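Local coordinates for protein histidinol-phosphatase (Listeria monocytogenes serotype 4b str. H7858, PDB 6NLR) that probably hydrolyses L-histidinol phosphate to L-histidinol and phosphate in histidine biosynthesis, with a trinuclear metal centre in a PHP-family barrel, at residues D117-H123 with K175-H181; F124-Q128 with E143-Y149; E220-A226 with P252-D258. All coordinates share one frame; numbering follows the deposited sequence. Where two conformers were deposited one is given.

Interaction 1: D117-H123 with K175-H181; sequences DGVLSLH and KPRRMGH. With MN (manganese (II) ion), chain E.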
loop_
_atom_site.group_PDB
_atom_site.type_symbol
_atom_site.label_atom_id
_atom_site.label_comp_id
_atom_site.label_asym_id
_atom_site.label_seq_id
_atom_site.Cartn_x
_atom_site.Cartn_y
_atom_site.Cartn_z
ATOM N N ASP A 117 -0.619 0.904 -14.188
ATOM C CA ASP A 117 -0.745 0.011 -13.005
ATOM C C ASP A 117 -1.184 0.886 -11.839
ATOM O O ASP A 117 -1.299 2.131 -12.001
ATOM C CB ASP A 117 0.556 -0.751 -12.723
ATOM C CG ASP A 117 0.422 -2.009 -11.872
ATOM O OD1 ASP A 117 -0.731 -2.418 -11.577
ATOM O OD2 ASP A 117 1.492 -2.591 -11.504
ATOM N N GLY A 118 -1.451 0.259 -10.708
ATOM C CA GLY A 118 -1.977 0.987 -9.545
ATOM C C GLY A 118 -2.156 0.063 -8.372
ATOM O O GLY A 118 -2.327 -1.148 -8.575
ATOM N N VAL A 119 -2.081 0.647 -7.181
ATOM C CA VAL A 119 -2.387 -0.012 -5.897
ATOM C C VAL A 119 -3.360 0.908 -5.165
ATOM O O VAL A 119 -3.141 2.143 -5.161
ATOM C CB VAL A 119 -1.088 -0.281 -5.118
ATOM C CG1 VAL A 119 -1.377 -0.837 -3.750
ATOM C CG2 VAL A 119 -0.165 -1.234 -5.871
ATOM N N LEU A 120 -4.419 0.344 -4.599
ATOM C CA LEU A 120 -5.339 1.100 -3.725
ATOM C C LEU A 120 -5.048 0.671 -2.298
ATOM O O LEU A 120 -5.193 -0.528 -2.007
ATOM C CB LEU A 120 -6.782 0.816 -4.127
ATOM C CG LEU A 120 -7.842 1.564 -3.326
ATOM C CD1 LEU A 120 -7.776 3.049 -3.604
ATOM C CD2 LEU A 120 -9.230 1.005 -3.641
ATOM N N SER A 121 -4.644 1.625 -1.470
ATOM C CA SER A 121 -4.131 1.392 -0.100
ATOM C C SER A 121 -4.932 2.210 0.917
ATOM O O SER A 121 -5.189 3.403 0.669
ATOM C CB SER A 121 -2.674 1.741 -0.020
ATOM O OG SER A 121 -1.923 0.797 -0.751
ATOM N N LEU A 122 -5.228 1.600 2.050
ATOM C CA LEU A 122 -5.782 2.300 3.236
ATOM C C LEU A 122 -4.638 2.640 4.212
ATOM O O LEU A 122 -3.999 1.695 4.756
ATOM C CB LEU A 122 -6.844 1.404 3.871
ATOM C CG LEU A 122 -7.580 2.022 5.050
ATOM C CD1 LEU A 122 -8.504 3.145 4.578
ATOM C CD2 LEU A 122 -8.331 0.957 5.811
ATOM N N HIS A 123 -4.442 3.930 4.493
ATOM C CA HIS A 123 -3.369 4.441 5.396
ATOM C C HIS A 123 -3.944 5.279 6.543
ATOM O O HIS A 123 -3.193 5.532 7.503
ATOM C CB HIS A 123 -2.339 5.295 4.642
ATOM C CG HIS A 123 -1.578 4.585 3.571
ATOM N ND1 HIS A 123 -1.594 5.021 2.258
ATOM C CD2 HIS A 123 -0.795 3.487 3.589
ATOM C CE1 HIS A 123 -0.848 4.220 1.518
ATOM N NE2 HIS A 123 -0.373 3.266 2.300
ATOM N N LYS A 175 -9.926 2.991 -11.241
ATOM C CA LYS A 175 -9.679 2.422 -9.893
ATOM C C LYS A 175 -8.637 1.313 -10.022
ATOM O O LYS A 175 -8.747 0.431 -10.866
ATOM C CB LYS A 175 -10.957 1.861 -9.274
ATOM C CG LYS A 175 -10.798 1.355 -7.855
ATOM C CD LYS A 175 -12.016 0.652 -7.384
ATOM C CE LYS A 175 -11.841 0.083 -5.987
ATOM N NZ LYS A 175 -13.051 -0.667 -5.566
ATOM N N PRO A 176 -7.576 1.331 -9.204
ATOM C CA PRO A 176 -6.665 0.196 -9.131
ATOM C C PRO A 176 -7.424 -1.093 -8.808
ATOM O O PRO A 176 -8.435 -1.037 -8.119
ATOM C CB PRO A 176 -5.747 0.545 -7.958
ATOM C CG PRO A 176 -5.766 2.053 -7.947
ATOM C CD PRO A 176 -7.184 2.442 -8.329
ATOM N N ARG A 177 -6.907 -2.226 -9.282
ATOM C CA ARG A 177 -7.494 -3.555 -9.017
ATOM C C ARG A 177 -6.596 -4.361 -8.083
ATOM O O ARG A 177 -6.918 -5.548 -7.846
ATOM C CB ARG A 177 -7.735 -4.229 -10.358
ATOM C CG ARG A 177 -8.779 -3.460 -11.155
ATOM C CD ARG A 177 -9.259 -4.234 -12.320
ATOM N NE ARG A 177 -10.207 -3.452 -13.105
ATOM C CZ ARG A 177 -10.488 -3.714 -14.374
ATOM N NH1 ARG A 177 -9.877 -4.733 -14.959
ATOM N NH2 ARG A 177 -11.365 -2.973 -15.038
ATOM N N ARG A 178 -5.518 -3.756 -7.582
ATOM C CA ARG A 178 -4.595 -4.420 -6.637
ATOM C C ARG A 178 -4.687 -3.696 -5.297
ATOM O O ARG A 178 -4.435 -2.487 -5.213
ATOM C CB ARG A 178 -3.165 -4.453 -7.178
ATOM C CG ARG A 178 -2.246 -5.312 -6.304
ATOM C CD ARG A 178 -1.026 -5.897 -7.037
ATOM N NE ARG A 178 -0.047 -4.892 -7.406
ATOM C CZ ARG A 178 0.022 -4.250 -8.574
ATOM N NH1 ARG A 178 -0.852 -4.506 -9.549
ATOM N NH2 ARG A 178 0.988 -3.365 -8.771
HETATM N N MSE A 179 -5.104 -4.433 -4.263
HETATM C CA MSE A 179 -5.302 -3.833 -2.956
HETATM C C MSE A 179 -3.977 -3.906 -2.206
HETATM O O MSE A 179 -3.401 -4.985 -2.088
HETATM C CB MSE A 179 -6.396 -4.556 -2.161
HETATM C CG MSE A 179 -7.727 -4.714 -2.905
HETATM SE SE MSE A 179 -8.601 -2.964 -3.301
HETATM C CE MSE A 179 -8.158 -2.725 -5.205
ATOM N N GLY A 180 -3.542 -2.759 -1.678
ATOM C CA GLY A 180 -2.266 -2.619 -1.008
ATOM C C GLY A 180 -2.236 -3.226 0.388
ATOM O O GLY A 180 -3.219 -3.073 1.130
ATOM N N HIS A 181 -1.125 -3.886 0.721
ATOM C CA HIS A 181 -0.756 -4.415 2.069
ATOM C C HIS A 181 -1.973 -4.553 2.998
ATOM O O HIS A 181 -2.059 -3.767 3.954
ATOM C CB HIS A 181 0.344 -3.526 2.684
ATOM C CG HIS A 181 0.149 -2.052 2.504
ATOM N ND1 HIS A 181 -1.028 -1.411 2.889
ATOM C CD2 HIS A 181 0.990 -1.089 2.027
ATOM C CE1 HIS A 181 -0.900 -0.104 2.647
ATOM N NE2 HIS A 181 0.329 0.125 2.109
HETATM MN MN MN E . 1.163 2.028 1.619
HETATM O O HOH W 1 -4.030 -2.184 -10.360
HETATM O O HOH W 2 -5.141 -1.388 1.861
HETATM O O HOH W 3 -3.789 -1.013 4.175
HETATM O O HOH W 4 1.908 1.625 3.782
HETATM O O HOH W 5 2.607 1.242 0.887
#
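His123 and His181 come within hydrogen-bonding range of each other without forming such a bond: their NE2 atoms, 3.2 Å apart, both bind one manganese ion, each at 2.1 Å. The rings meet rim to rim with planes 57° apart, and two waters and Glu93 are further ligands of the metal. His181 reaches it with CG between backbone N and carbonyl carbon (chi1 42°), whereas the His123 ring is steadied by Asp95, which accepts from ND1 on the side away from the metal. At the other end Arg178 grips Asp117 end-on. NH1 lies 2.9 Å from OD1, on that oxygen's syn lone pair, while NH2 meets OD2 from above the carboxylate plane. The bend at chi3 (70°) turns the guanidinium so that Gly118 O lies over one face. Arg3 and Ser36 also hold Asp117, and Gly5 O and Glu220 share Arg178, so the charge pair belongs to a wider network.

Between these ends the backbones are joined at a single bridge, Leu120 N giving to Arg178 O (2.9 Å) and Gly180 N to Leu120 O (2.8 Å). Gly180 lets the chains close up, its CA 3.4 Å from both Val119 CG1 and Ser121 OG; that hydroxyl is hydrogen-bonded to the metal ligand Glu93. Leu120 and selenomethionine Met179 run side by side toward helix 152-168. Strand 117-127 continues on its other edge to strand 87-95, while strand 178-179 pairs with strand 220-224, joining the two sheets of the PHP barrel.

Interaction 2: F124-Q128 with E143-Y149; sequences FLEGQ and EGIVQFY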
loop_
_atom_site.group_PDB
_atom_site.type_symbol
_atom_site.label_atom_id
_atom_site.label_comp_id
_atom_site.label_asym_id
_atom_site.label_seq_id
_atom_site.Cartn_x
_atom_site.Cartn_y
_atom_site.Cartn_z
ATOM N N PHE A 124 -5.200 5.716 6.452
ATOM C CA PHE A 124 -5.825 6.644 7.425
ATOM C C PHE A 124 -7.200 6.109 7.833
ATOM O O PHE A 124 -7.971 5.644 6.971
ATOM C CB PHE A 124 -5.979 8.040 6.825
ATOM C CG PHE A 124 -4.688 8.745 6.496
ATOM C CD1 PHE A 124 -4.007 9.456 7.470
ATOM C CD2 PHE A 124 -4.186 8.730 5.198
ATOM C CE1 PHE A 124 -2.831 10.123 7.153
ATOM C CE2 PHE A 124 -3.002 9.378 4.891
ATOM C CZ PHE A 124 -2.328 10.067 5.870
ATOM N N LEU A 125 -7.492 6.183 9.124
ATOM C CA LEU A 125 -8.824 5.893 9.705
ATOM C C LEU A 125 -9.253 7.081 10.541
ATOM O O LEU A 125 -8.388 7.826 11.028
ATOM C CB LEU A 125 -8.715 4.696 10.652
ATOM C CG LEU A 125 -8.677 3.326 10.026
ATOM C CD1 LEU A 125 -8.488 2.288 11.131
ATOM C CD2 LEU A 125 -9.949 3.084 9.233
ATOM N N GLU A 126 -10.556 7.208 10.744
ATOM C CA GLU A 126 -11.108 8.125 11.768
ATOM C C GLU A 126 -10.508 7.731 13.121
ATOM O O GLU A 126 -10.512 6.519 13.451
ATOM C CB GLU A 126 -12.635 8.071 11.801
ATOM C CG GLU A 126 -13.184 8.555 13.121
ATOM C CD GLU A 126 -14.608 9.056 13.093
ATOM O OE1 GLU A 126 -15.311 8.778 12.080
ATOM O OE2 GLU A 126 -14.999 9.717 14.070
ATOM N N GLY A 127 -10.014 8.709 13.868
ATOM C CA GLY A 127 -9.453 8.472 15.202
ATOM C C GLY A 127 -9.631 9.677 16.081
ATOM O O GLY A 127 -10.524 10.511 15.810
ATOM N N GLN A 128 -8.794 9.774 17.104
ATOM C CA GLN A 128 -8.906 10.809 18.150
ATOM C C GLN A 128 -8.576 12.148 17.489
ATOM O O GLN A 128 -7.413 12.314 17.033
ATOM C CB GLN A 128 -7.981 10.455 19.308
ATOM C CG GLN A 128 -8.181 11.321 20.539
ATOM C CD GLN A 128 -9.541 11.193 21.177
ATOM O OE1 GLN A 128 -10.093 12.172 21.676
ATOM N NE2 GLN A 128 -10.086 9.992 21.192
ATOM N N GLU A 143 -2.160 6.182 20.223
ATOM C CA GLU A 143 -2.914 7.355 20.736
ATOM C C GLU A 143 -4.069 7.670 19.786
ATOM O O GLU A 143 -5.123 8.026 20.272
ATOM C CB GLU A 143 -1.986 8.551 20.923
ATOM C CG GLU A 143 -1.132 8.387 22.161
ATOM C CD GLU A 143 0.122 9.242 22.217
ATOM O OE1 GLU A 143 0.162 10.287 21.519
ATOM O OE2 GLU A 143 1.040 8.875 22.989
ATOM N N GLY A 144 -3.865 7.521 18.487
ATOM C CA GLY A 144 -4.835 7.961 17.482
ATOM C C GLY A 144 -5.921 6.937 17.223
ATOM O O GLY A 144 -7.070 7.344 16.979
ATOM N N ILE A 145 -5.554 5.658 17.186
ATOM C CA ILE A 145 -6.434 4.587 16.626
ATOM C C ILE A 145 -6.700 3.506 17.677
ATOM O O ILE A 145 -7.888 3.256 17.966
ATOM C CB ILE A 145 -5.867 4.054 15.313
ATOM C CG1 ILE A 145 -6.063 5.098 14.219
ATOM C CG2 ILE A 145 -6.484 2.699 14.938
ATOM C CD1 ILE A 145 -5.288 4.847 12.931
ATOM N N VAL A 146 -5.674 2.915 18.280
ATOM C CA VAL A 146 -5.908 1.755 19.193
ATOM C C VAL A 146 -6.773 2.213 20.378
ATOM O O VAL A 146 -7.816 1.559 20.665
ATOM C CB VAL A 146 -4.589 1.102 19.629
ATOM C CG1 VAL A 146 -4.858 -0.001 20.646
ATOM C CG2 VAL A 146 -3.838 0.552 18.404
ATOM N N GLN A 147 -6.369 3.278 21.055
ATOM C CA GLN A 147 -7.109 3.818 22.213
ATOM C C GLN A 147 -8.501 4.291 21.762
ATOM O O GLN A 147 -9.447 4.126 22.535
ATOM C CB GLN A 147 -6.285 4.909 22.889
ATOM C CG GLN A 147 -5.160 4.337 23.742
ATOM C CD GLN A 147 -4.339 5.412 24.411
ATOM O OE1 GLN A 147 -3.539 5.144 25.301
ATOM N NE2 GLN A 147 -4.581 6.654 24.036
ATOM N N PHE A 148 -8.623 4.852 20.562
ATOM C CA PHE A 148 -9.912 5.362 20.038
ATOM C C PHE A 148 -10.900 4.201 19.879
ATOM O O PHE A 148 -12.075 4.377 20.313
ATOM C CB PHE A 148 -9.718 6.103 18.713
ATOM C CG PHE A 148 -10.963 6.737 18.150
ATOM C CD1 PHE A 148 -11.409 7.959 18.620
ATOM C CD2 PHE A 148 -11.651 6.135 17.105
ATOM C CE1 PHE A 148 -12.538 8.551 18.069
ATOM C CE2 PHE A 148 -12.784 6.724 16.557
ATOM C CZ PHE A 148 -13.225 7.932 17.039
ATOM N N TYR A 149 -10.459 3.067 19.301
ATOM C CA TYR A 149 -11.340 1.919 18.959
ATOM C C TYR A 149 -11.508 0.989 20.157
ATOM O O TYR A 149 -12.480 0.232 20.149
ATOM C CB TYR A 149 -10.888 1.238 17.671
ATOM C CG TYR A 149 -11.221 2.064 16.453
ATOM C CD1 TYR A 149 -12.528 2.221 16.025
ATOM C CD2 TYR A 149 -10.229 2.748 15.781
ATOM C CE1 TYR A 149 -12.832 3.022 14.932
ATOM C CE2 TYR A 149 -10.508 3.527 14.671
ATOM C CZ TYR A 149 -11.814 3.673 14.250
ATOM O OH TYR A 149 -12.079 4.475 13.181
#
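The ring of Phe148 carries the Gly127 backbone on one face: Gly127 CA sits 3.7 Å from the ring centroid and only 13° off its normal, a CH-pi contact, with the Gly127 C atom displaced toward the rim. At the ring's edge and in its plane are Gln128 NE2, 3.5 Å from Phe148 CD1, and CD2 of the adjoining Tyr149. In the conformer given, Glu126 CG lies on the same side of the ring as Gly127, out by the CE2 and CZ rim, but this residue was modelled in two positions and the contact is tentative. Phe148 gains its place because CG is swung anti to its backbone N (chi1 -176°). Tyr149, next in the helix, has Phe148 CD2 over the centre of one face, and its hydroxyl approaches Glu126 O at 2.6 Å, a weak hydrogen bond.

The backbones are also pinned together near the start of this helical segment, which contains a wider pi-type turn at 143-146. Gln128 N donates to Gly144 O at 3.0 Å, in the carbonyl plane and on a lone pair, while Gly127 CA adds a CA-H...O contact to the same oxygen. The missing side chain of Gly127 is what lets its CA come so close to that carbonyl. On the buried side, Leu125 CB meets Ile145 CD1 at 4.1 Å, and Leu125 CD1 touches the tyrosine ring.

The axes of strand 124-127 and helix segment 143-149 thus approach to 7.6 Å at an angle of 53°. Leu125 and Ile145 both reach Ile134, beyond the antiparallel partner strand 130-133, while Ile145 and Tyr149 rest on helix 152-168.

Interaction 3: E220-A226 with P252-D258; sequences ELDFNTA and PFVYGSD. With CO (cobalt (II) ion), chain F.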
loop_
_atom_site.group_PDB
_atom_site.type_symbol
_atom_site.label_atom_id
_atom_site.label_comp_id
_atom_site.label_asym_id
_atom_site.label_seq_id
_atom_site.Cartn_x
_atom_site.Cartn_y
_atom_site.Cartn_z
ATOM N N GLU A 220 -6.788 -8.259 -7.316
ATOM C CA GLU A 220 -5.604 -9.033 -6.881
ATOM C C GLU A 220 -5.038 -8.354 -5.640
ATOM O O GLU A 220 -5.534 -7.262 -5.271
ATOM C CB GLU A 220 -4.611 -9.171 -8.041
ATOM C CG GLU A 220 -4.140 -7.851 -8.585
ATOM C CD GLU A 220 -3.188 -7.918 -9.778
ATOM O OE1 GLU A 220 -3.031 -9.037 -10.358
ATOM O OE2 GLU A 220 -2.624 -6.835 -10.144
ATOM N N LEU A 221 -4.045 -8.983 -5.016
ATOM C CA LEU A 221 -3.455 -8.511 -3.747
ATOM C C LEU A 221 -1.966 -8.228 -3.925
ATOM O O LEU A 221 -1.269 -9.001 -4.603
ATOM C CB LEU A 221 -3.703 -9.549 -2.656
ATOM C CG LEU A 221 -5.172 -9.756 -2.306
ATOM C CD1 LEU A 221 -5.345 -10.895 -1.317
ATOM C CD2 LEU A 221 -5.760 -8.455 -1.784
ATOM N N ASP A 222 -1.549 -7.102 -3.335
ATOM C CA ASP A 222 -0.154 -6.689 -3.039
ATOM C C ASP A 222 0.392 -7.677 -2.010
ATOM O O ASP A 222 -0.123 -7.675 -0.874
ATOM C CB ASP A 222 -0.201 -5.237 -2.555
ATOM C CG ASP A 222 1.096 -4.534 -2.169
ATOM O OD1 ASP A 222 2.085 -4.695 -2.899
ATOM O OD2 ASP A 222 1.065 -3.764 -1.158
ATOM N N PHE A 223 1.341 -8.529 -2.388
ATOM C CA PHE A 223 2.067 -9.388 -1.419
ATOM C C PHE A 223 3.280 -8.565 -0.988
ATOM O O PHE A 223 4.317 -8.557 -1.683
ATOM C CB PHE A 223 2.455 -10.751 -1.994
ATOM C CG PHE A 223 3.171 -11.635 -1.003
ATOM C CD1 PHE A 223 4.520 -11.442 -0.701
ATOM C CD2 PHE A 223 2.504 -12.656 -0.356
ATOM C CE1 PHE A 223 5.181 -12.258 0.199
ATOM C CE2 PHE A 223 3.165 -13.464 0.563
ATOM C CZ PHE A 223 4.500 -13.265 0.844
ATOM N N ASN A 224 3.116 -7.842 0.118
ATOM C CA ASN A 224 4.014 -6.728 0.501
ATOM C C ASN A 224 5.018 -7.205 1.573
ATOM O O ASN A 224 4.597 -7.617 2.673
ATOM C CB ASN A 224 3.147 -5.535 0.858
ATOM C CG ASN A 224 3.924 -4.262 1.092
ATOM O OD1 ASN A 224 4.954 -4.275 1.769
ATOM N ND2 ASN A 224 3.421 -3.170 0.531
ATOM N N THR A 225 6.307 -7.146 1.260
ATOM C CA THR A 225 7.405 -7.657 2.117
ATOM C C THR A 225 7.964 -6.572 3.036
ATOM O O THR A 225 8.803 -6.918 3.896
ATOM C CB THR A 225 8.501 -8.312 1.275
ATOM O OG1 THR A 225 9.005 -7.314 0.367
ATOM C CG2 THR A 225 7.955 -9.536 0.559
ATOM N N ALA A 226 7.478 -5.335 2.949
ATOM C CA ALA A 226 8.015 -4.211 3.758
ATOM C C ALA A 226 7.951 -4.549 5.257
ATOM O O ALA A 226 8.854 -4.153 5.978
ATOM C CB ALA A 226 7.259 -2.940 3.469
ATOM N N PRO A 252 -4.915 -13.732 -7.395
ATOM C CA PRO A 252 -3.517 -13.514 -7.726
ATOM C C PRO A 252 -2.864 -12.581 -6.709
ATOM O O PRO A 252 -3.493 -11.635 -6.244
ATOM C CB PRO A 252 -3.515 -12.857 -9.115
ATOM C CG PRO A 252 -4.936 -13.073 -9.635
ATOM C CD PRO A 252 -5.811 -13.137 -8.395
ATOM N N PHE A 253 -1.588 -12.853 -6.457
ATOM C CA PHE A 253 -0.658 -11.997 -5.680
ATOM C C PHE A 253 0.391 -11.440 -6.635
ATOM O O PHE A 253 0.812 -12.150 -7.518
ATOM C CB PHE A 253 0.009 -12.801 -4.562
ATOM C CG PHE A 253 -0.853 -13.006 -3.347
ATOM C CD1 PHE A 253 -1.005 -11.988 -2.412
ATOM C CD2 PHE A 253 -1.527 -14.202 -3.151
ATOM C CE1 PHE A 253 -1.800 -12.183 -1.299
ATOM C CE2 PHE A 253 -2.301 -14.400 -2.027
ATOM C CZ PHE A 253 -2.435 -13.390 -1.100
ATOM N N VAL A 254 0.758 -10.177 -6.441
ATOM C CA VAL A 254 1.955 -9.559 -7.062
ATOM C C VAL A 254 2.897 -9.152 -5.928
ATOM O O VAL A 254 2.468 -8.370 -5.057
ATOM C CB VAL A 254 1.562 -8.349 -7.929
ATOM C CG1 VAL A 254 2.778 -7.753 -8.625
ATOM C CG2 VAL A 254 0.459 -8.707 -8.921
ATOM N N TYR A 255 4.118 -9.676 -5.946
ATOM C CA TYR A 255 5.222 -9.258 -5.042
ATOM C C TYR A 255 5.339 -7.739 -5.065
ATOM O O TYR A 255 5.365 -7.173 -6.159
ATOM C CB TYR A 255 6.553 -9.862 -5.465
ATOM C CG TYR A 255 7.760 -9.223 -4.812
ATOM C CD1 TYR A 255 8.103 -9.511 -3.501
ATOM C CD2 TYR A 255 8.559 -8.322 -5.501
ATOM C CE1 TYR A 255 9.217 -8.941 -2.903
ATOM C CE2 TYR A 255 9.688 -7.752 -4.928
ATOM C CZ TYR A 255 10.029 -8.080 -3.622
ATOM O OH TYR A 255 11.120 -7.518 -3.031
ATOM N N GLY A 256 5.400 -7.123 -3.893
ATOM C CA GLY A 256 5.630 -5.676 -3.713
ATOM C C GLY A 256 6.671 -5.448 -2.630
ATOM O O GLY A 256 6.380 -5.819 -1.470
ATOM N N SER A 257 7.837 -4.893 -2.996
ATOM C CA SER A 257 8.943 -4.534 -2.071
ATOM C C SER A 257 8.552 -3.312 -1.233
ATOM O O SER A 257 9.122 -3.121 -0.159
ATOM C CB SER A 257 10.212 -4.243 -2.847
ATOM O OG SER A 257 10.049 -3.103 -3.707
ATOM N N ASP A 258 7.641 -2.485 -1.733
ATOM C CA ASP A 258 7.358 -1.145 -1.159
ATOM C C ASP A 258 8.671 -0.350 -1.032
ATOM O O ASP A 258 8.856 0.336 -0.012
ATOM C CB ASP A 258 6.622 -1.271 0.170
ATOM C CG ASP A 258 5.509 -0.255 0.314
ATOM O OD1 ASP A 258 5.613 0.808 -0.312
ATOM O OD2 ASP A 258 4.531 -0.562 1.010
HETATM CO CO CO F . 3.818 2.025 -0.783
HETATM O O HOH W 6 2.213 -5.341 -5.571
HETATM O O HOH W 5 2.607 1.242 0.887
#
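Asn224 ND2 donates to Asp258 OD2, 2.9 Å away along a nearly straight bond (172°) that meets the oxygen from above the carboxylate plane. Asp258 binds the cobalt ion through OD1 at 2.2 Å, and its OD2 also accepts a hydrogen bond from water 5, which is shared by cobalt and manganese. His6, His8 and Glu93 are the other protein ligands of this cobalt.

The second shell fixes the amide. Asn224 ND2 also donates to Asp222 OD2, both acceptors lying close to the amide plane, while Asn224 OD1 takes the backbone N of Ala226 in an Asx turn. Asp222 OD2 in turn accepts from His181 N, and water 6 links Asp222 OD1 to Val254 O.

Beneath this lies a parallel strand pair, the two ends of a beta-alpha-beta crossover through helix 240-248, with the metal residue just past the C-terminal end of its strand as in TIM-barrel folds. A ladder runs from Leu221 N to Pro252 O (3.0 Å) as far as Thr225 N to Gly256 O. Gly256 leaves room for Asp222 OD1, 3.8 Å from its CA.

On the sheet face of Leu221, Phe223 and Phe253, the edge of the Phe223 ring turns to the face of Phe253 in an offset edge-to-face pair (planes 87° apart), and Leu221 CB lies 3.5 Å from Phe253 CE1. Helices 240-248 and 269-276 cover these rings.

Interactions 1 and 3, with centres 10 Å apart, contribute to one trinuclear site: 117-123 and 175-181 supply manganese ligands, 252-258 a cobalt ligand. They also touch directly, Arg177 O lying 2.8 Å from Glu220 N and His181 N 2.9 Å from Asp222 OD2, so strand 220-224 pairs beside strand 178-179 and Asp222 holds the backbone of the ligand His181. A sulfate lies about 3 Å from the side chains of His123 and Asp258, perhaps where a substrate phosphate would sit. Interaction 2 prolongs strand 117-127 outward; its centre is 22 Å from that of interaction 1, and the side chain of Leu125 is about 13 Å from a manganese ion.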